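Local coordinates for protein 5-formaminoimidazole-4-carboxamide-1-(beta)-D-ribofuranosyl 5'-monophosphate synthetase (Methanocaldococcus jannaschii, PDB 2R7L) that catalyses the ATP- and formate-dependent, folate-independent formylation of the purine precursor AICAR to FAICAR in de novo IMP biosynthesis, at residues T28-L33 with K56-A61; I19-L24 with E39-V44. One frame throughout, in Å; residues are numbered along the deposited sequence.

Contact 1: T28-L33 with K56-A61. With SO4 (sulfate ion), chain B.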
# COMPACT_ATOMS: atom_id res chain seq x y z
N THR A 28 -25.89 -1.39 6.86
CA THR A 28 -24.59 -0.90 6.41
C THR A 28 -23.46 -1.39 7.32
O THR A 28 -22.34 -0.87 7.27
CB THR A 28 -24.55 0.64 6.39
OG1 THR A 28 -25.21 1.15 7.56
CG2 THR A 28 -25.25 1.19 5.14
N SER A 29 -23.74 -2.39 8.15
CA SER A 29 -22.80 -2.80 9.18
C SER A 29 -21.47 -3.31 8.63
O SER A 29 -20.42 -3.12 9.25
CB SER A 29 -23.43 -3.84 10.10
OG SER A 29 -23.59 -5.07 9.41
N LEU A 30 -21.49 -3.95 7.47
CA LEU A 30 -20.27 -4.53 6.90
C LEU A 30 -19.11 -3.55 6.82
O LEU A 30 -17.99 -3.90 7.19
CB LEU A 30 -20.52 -5.17 5.54
CG LEU A 30 -21.20 -6.54 5.61
CD1 LEU A 30 -21.49 -7.07 4.22
CD2 LEU A 30 -20.36 -7.52 6.39
N HIS A 31 -19.36 -2.33 6.36
CA HIS A 31 -18.29 -1.34 6.28
C HIS A 31 -18.18 -0.50 7.54
O HIS A 31 -17.14 0.10 7.81
CB HIS A 31 -18.37 -0.48 5.01
CG HIS A 31 -19.62 0.35 4.90
ND1 HIS A 31 -19.75 1.58 5.49
CD2 HIS A 31 -20.78 0.12 4.24
CE1 HIS A 31 -20.94 2.08 5.22
NE2 HIS A 31 -21.58 1.21 4.45
N ILE A 32 -19.25 -0.46 8.33
CA ILE A 32 -19.18 0.13 9.65
C ILE A 32 -18.20 -0.66 10.51
O ILE A 32 -17.37 -0.09 11.23
CB ILE A 32 -20.55 0.16 10.36
CG1 ILE A 32 -21.43 1.28 9.79
CG2 ILE A 32 -20.37 0.36 11.87
CD1 ILE A 32 -22.90 1.20 10.24
N LEU A 33 -18.29 -1.99 10.43
CA LEU A 33 -17.43 -2.86 11.22
C LEU A 33 -16.03 -2.94 10.58
O LEU A 33 -15.02 -2.79 11.28
CB LEU A 33 -18.07 -4.24 11.39
CG LEU A 33 -19.40 -4.30 12.14
CD1 LEU A 33 -19.95 -5.73 12.19
CD2 LEU A 33 -19.29 -3.73 13.55
N LYS A 56 -19.65 -13.44 9.70
CA LYS A 56 -18.67 -14.45 10.08
C LYS A 56 -17.69 -14.68 8.95
O LYS A 56 -16.48 -14.73 9.16
CB LYS A 56 -19.35 -15.75 10.48
CG LYS A 56 -20.14 -15.62 11.78
CD LYS A 56 -20.55 -16.97 12.33
CE LYS A 56 -21.33 -17.76 11.31
NZ LYS A 56 -21.75 -19.08 11.85
N ARG A 57 -18.20 -14.81 7.73
CA ARG A 57 -17.35 -15.12 6.59
C ARG A 57 -16.56 -13.91 6.09
O ARG A 57 -15.50 -14.06 5.49
CB ARG A 57 -18.16 -15.76 5.47
CG ARG A 57 -18.94 -16.97 5.94
CD ARG A 57 -19.07 -18.03 4.87
NE ARG A 57 -19.93 -19.10 5.36
CZ ARG A 57 -20.73 -19.84 4.59
NH1 ARG A 57 -20.78 -19.62 3.28
NH2 ARG A 57 -21.49 -20.79 5.13
N PHE A 58 -17.07 -12.72 6.34
CA PHE A 58 -16.33 -11.52 5.97
C PHE A 58 -15.34 -11.13 7.08
O PHE A 58 -14.51 -10.25 6.89
CB PHE A 58 -17.26 -10.37 5.60
CG PHE A 58 -17.78 -10.43 4.17
CD1 PHE A 58 -16.89 -10.49 3.10
CD2 PHE A 58 -19.14 -10.41 3.90
CE1 PHE A 58 -17.35 -10.53 1.79
CE2 PHE A 58 -19.61 -10.45 2.58
CZ PHE A 58 -18.72 -10.51 1.53
N LYS A 59 -15.44 -11.80 8.23
CA LYS A 59 -14.44 -11.73 9.31
C LYS A 59 -14.32 -10.32 9.87
O LYS A 59 -13.23 -9.84 10.14
CB LYS A 59 -13.07 -12.21 8.82
CG LYS A 59 -13.02 -13.69 8.44
CD LYS A 59 -13.25 -14.57 9.66
CE LYS A 59 -13.51 -16.02 9.27
NZ LYS A 59 -14.31 -16.72 10.32
N VAL A 60 -15.47 -9.69 10.06
CA VAL A 60 -15.53 -8.26 10.25
C VAL A 60 -15.90 -7.91 11.69
O VAL A 60 -15.77 -6.77 12.12
CB VAL A 60 -16.52 -7.66 9.20
CG1 VAL A 60 -17.87 -7.28 9.81
CG2 VAL A 60 -15.88 -6.52 8.46
N ALA A 61 -16.32 -8.92 12.45
CA ALA A 61 -16.72 -8.69 13.83
C ALA A 61 -15.90 -9.53 14.79
O ALA A 61 -15.71 -10.73 14.58
CB ALA A 61 -18.21 -8.97 14.01
S SO4 B . -20.38 -20.47 8.65
O1 SO4 B . -20.50 -19.03 8.43
O2 SO4 B . -21.63 -21.13 8.30
O3 SO4 B . -19.29 -20.99 7.83
O4 SO4 B . -20.09 -20.72 10.07

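Contact 2: I19-L24 with E39-V44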
# COMPACT_ATOMS: atom_id res chain seq x y z
N ILE A 19 -12.23 1.10 24.16
CA ILE A 19 -13.45 1.53 23.47
C ILE A 19 -13.63 0.69 22.21
O ILE A 19 -12.74 0.62 21.35
CB ILE A 19 -13.41 3.03 23.11
CG1 ILE A 19 -13.30 3.89 24.37
CG2 ILE A 19 -14.64 3.42 22.29
CD1 ILE A 19 -14.39 3.65 25.38
N THR A 20 -14.79 0.04 22.11
CA THR A 20 -15.12 -0.73 20.92
C THR A 20 -16.22 -0.02 20.12
O THR A 20 -16.85 0.92 20.61
CB THR A 20 -15.60 -2.14 21.26
OG1 THR A 20 -16.88 -2.07 21.91
CG2 THR A 20 -14.60 -2.85 22.17
N ILE A 21 -16.43 -0.47 18.90
CA ILE A 21 -17.50 0.07 18.07
C ILE A 21 -18.50 -1.03 17.81
O ILE A 21 -18.14 -2.12 17.39
CB ILE A 21 -16.96 0.64 16.74
CG1 ILE A 21 -16.22 1.95 17.01
CG2 ILE A 21 -18.11 0.86 15.74
CD1 ILE A 21 -15.53 2.53 15.80
N ALA A 22 -19.76 -0.74 18.12
CA ALA A 22 -20.82 -1.72 17.93
C ALA A 22 -21.93 -1.22 17.00
O ALA A 22 -22.15 -0.02 16.84
CB ALA A 22 -21.40 -2.15 19.27
N THR A 23 -22.63 -2.17 16.39
CA THR A 23 -23.76 -1.87 15.54
C THR A 23 -24.52 -3.18 15.31
O THR A 23 -24.01 -4.25 15.62
CB THR A 23 -23.31 -1.27 14.18
OG1 THR A 23 -24.37 -0.49 13.62
CG2 THR A 23 -22.90 -2.36 13.21
N LEU A 24 -25.74 -3.07 14.80
CA LEU A 24 -26.53 -4.26 14.49
C LEU A 24 -26.11 -4.80 13.13
O LEU A 24 -25.87 -4.03 12.20
CB LEU A 24 -28.04 -3.94 14.51
CG LEU A 24 -29.00 -4.94 13.88
CD1 LEU A 24 -29.06 -6.22 14.69
CD2 LEU A 24 -30.39 -4.34 13.72
N GLU A 39 -9.42 1.05 11.50
CA GLU A 39 -8.95 2.16 12.33
C GLU A 39 -8.38 1.70 13.68
O GLU A 39 -7.93 2.51 14.48
CB GLU A 39 -10.06 3.20 12.54
CG GLU A 39 -10.41 3.98 11.26
CD GLU A 39 -9.28 4.88 10.81
OE1 GLU A 39 -8.83 5.73 11.61
OE2 GLU A 39 -8.84 4.76 9.64
N GLY A 40 -8.43 0.40 13.93
CA GLY A 40 -7.78 -0.17 15.11
C GLY A 40 -8.72 -0.59 16.22
O GLY A 40 -8.28 -1.06 17.26
N PHE A 41 -10.02 -0.42 16.00
CA PHE A 41 -11.01 -0.79 16.99
C PHE A 41 -11.28 -2.27 16.97
O PHE A 41 -11.14 -2.92 15.94
CB PHE A 41 -12.33 -0.06 16.75
CG PHE A 41 -12.26 1.41 16.99
CD1 PHE A 41 -12.53 1.94 18.24
CD2 PHE A 41 -11.95 2.27 15.95
CE1 PHE A 41 -12.48 3.31 18.45
CE2 PHE A 41 -11.89 3.63 16.16
CZ PHE A 41 -12.16 4.15 17.41
N SER A 42 -11.63 -2.81 18.13
CA SER A 42 -12.28 -4.11 18.19
C SER A 42 -13.78 -3.84 18.01
O SER A 42 -14.29 -2.82 18.47
CB SER A 42 -11.99 -4.80 19.52
OG SER A 42 -12.41 -6.15 19.47
N THR A 43 -14.48 -4.75 17.33
CA THR A 43 -15.86 -4.49 16.92
C THR A 43 -16.86 -5.49 17.50
O THR A 43 -16.57 -6.68 17.62
CB THR A 43 -16.01 -4.56 15.40
OG1 THR A 43 -15.51 -5.83 14.95
CG2 THR A 43 -15.25 -3.44 14.72
N VAL A 44 -18.06 -4.99 17.81
CA VAL A 44 -19.15 -5.83 18.30
C VAL A 44 -20.33 -5.80 17.32
O VAL A 44 -20.79 -4.74 16.91
CB VAL A 44 -19.64 -5.35 19.68
CG1 VAL A 44 -20.75 -6.26 20.20
CG2 VAL A 44 -18.47 -5.30 20.67
O HOH W 1 -11.18 -1.38 20.57

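Contact 1: T28-L33 with K56-A61
Leu30 and Leu33, on the first turns of helix 29-38, make a buried, mainly apolar contact with Phe58, Val60 and Ala61, where the chain leaves helix 53-57 on its way to strand 63-66. The closest meeting is at Leu33, whose CB lies 3.4 Å from Val60 CG1, a tight fit for two carbons. Its CG stands beside the backbone N, anti to the carbonyl carbon (chi1 -62°); with chi2 extended (178°), this sets CD1 3.5 Å from the same Val60 CG1. Ala61 offers only its CB, 4.1 Å from Leu33 CD1 at the margin of the contact. Val60 CG1 lies mainly against Leu33 and also near Leu30 CD2, while Val60 CG2 rests 3.6 Å from Leu30 O. Leu30 and Phe58 cross at about a right angle, with Leu30 CD2 4.0 Å from Phe58 CD2. Leucine and valine suit a surface that has no hydrogen bond across it. Lys59 takes positive phi as the chain turns out of the helix.

Farther out, Lys56 NZ bonds sulfate O4 at 2.9 Å, and Arg57 reaches the same ion, probably from the crystallisation liquor, through NE and NH2; Arg57 also pairs with Asp276 of a second subunit. The Leu30 side chain is about 11 Å from bound AICAR. A helix packed against the connection between parallel strands is characteristic of a Rossmann-like fold.

Contact 2: I19-L24 with E39-V44
Ile21 pairs with Thr43, and Ala22 with Val44, as parallel neighbours in the four-stranded sheet. Three backbone hydrogen bonds join them: Ile21 N to Ser42 O (3.2 Å), Val44 N to Ile21 O (2.9 Å, nearly straight at 168°) and Thr23 N to Val44 O (3.2 Å). Thr43 CA and Ala22 CA add CA-H...O contacts to Ile21 O and Val44 O. Where the segments diverge, a water takes over, donating to Ile19 O and accepting from Ser42 N.

Among the apolar contacts, Ile21 and Phe41 stand out. Ile21 CD1 sits over the middle of one ring face, 3.6 Å from the centroid of the Phe41 ring and 12° off its normal, a CH-pi contact. The extended end of Ile21 (chi2 174°) carries CD1 out over the ring, whose edge meets Ile19 O in plane, 3.4 Å from Phe41 CD1. An alanine in place of Phe41 would probably leave Ile21 CD1 without the flat surface it rests on and open a gap beside Ile19. On the other face of the sheet the small Ala22 lets Val44 in close, CB to CB at 3.7 Å; beta-branched Val44 and Thr43 suit the extended backbone. Gly40, with positive phi, ends the preceding helix in a Schellman motif.

The hydroxyls find partners beyond the two strands: Thr20 OG1 bonds Ser87, Thr23 OG1 bonds Val90 O, Thr43 OG1 bonds Val60 O, and Ser42 OG bonds Asp62 of its own chain and Ser42 of a neighbouring subunit. Ile21 and Phe41 lie against Ile347 of helix 339-353, and Ile21 and Thr43 against Ala36 of helix 29-38. Strand 20-24 thus runs between strands 43-47 and 87-89, paired to both.

From the N terminus the chain runs through strand 20-24, helix 29-38 and strand 43-47, then helix 53-57 and on toward strand 63-66. Contact 2 closes the first beta-alpha-beta unit by bringing 39-44 back beside 19-24. Contact 1 opens inside that loop, at 28-33, and closes beyond it, at 56-61, so the two cross instead of nesting. One ties strand to strand, the other packs the connecting helix against the loop leading to strand 63-66. They meet directly: Thr43 OG1 lies 3.0 Å from Val60 O, a probable hydrogen bond linking strand 43-47 to the 56-61 loop, while Ser29 CB packs 3.5 Å from Thr23 CG2 on strand 20-24.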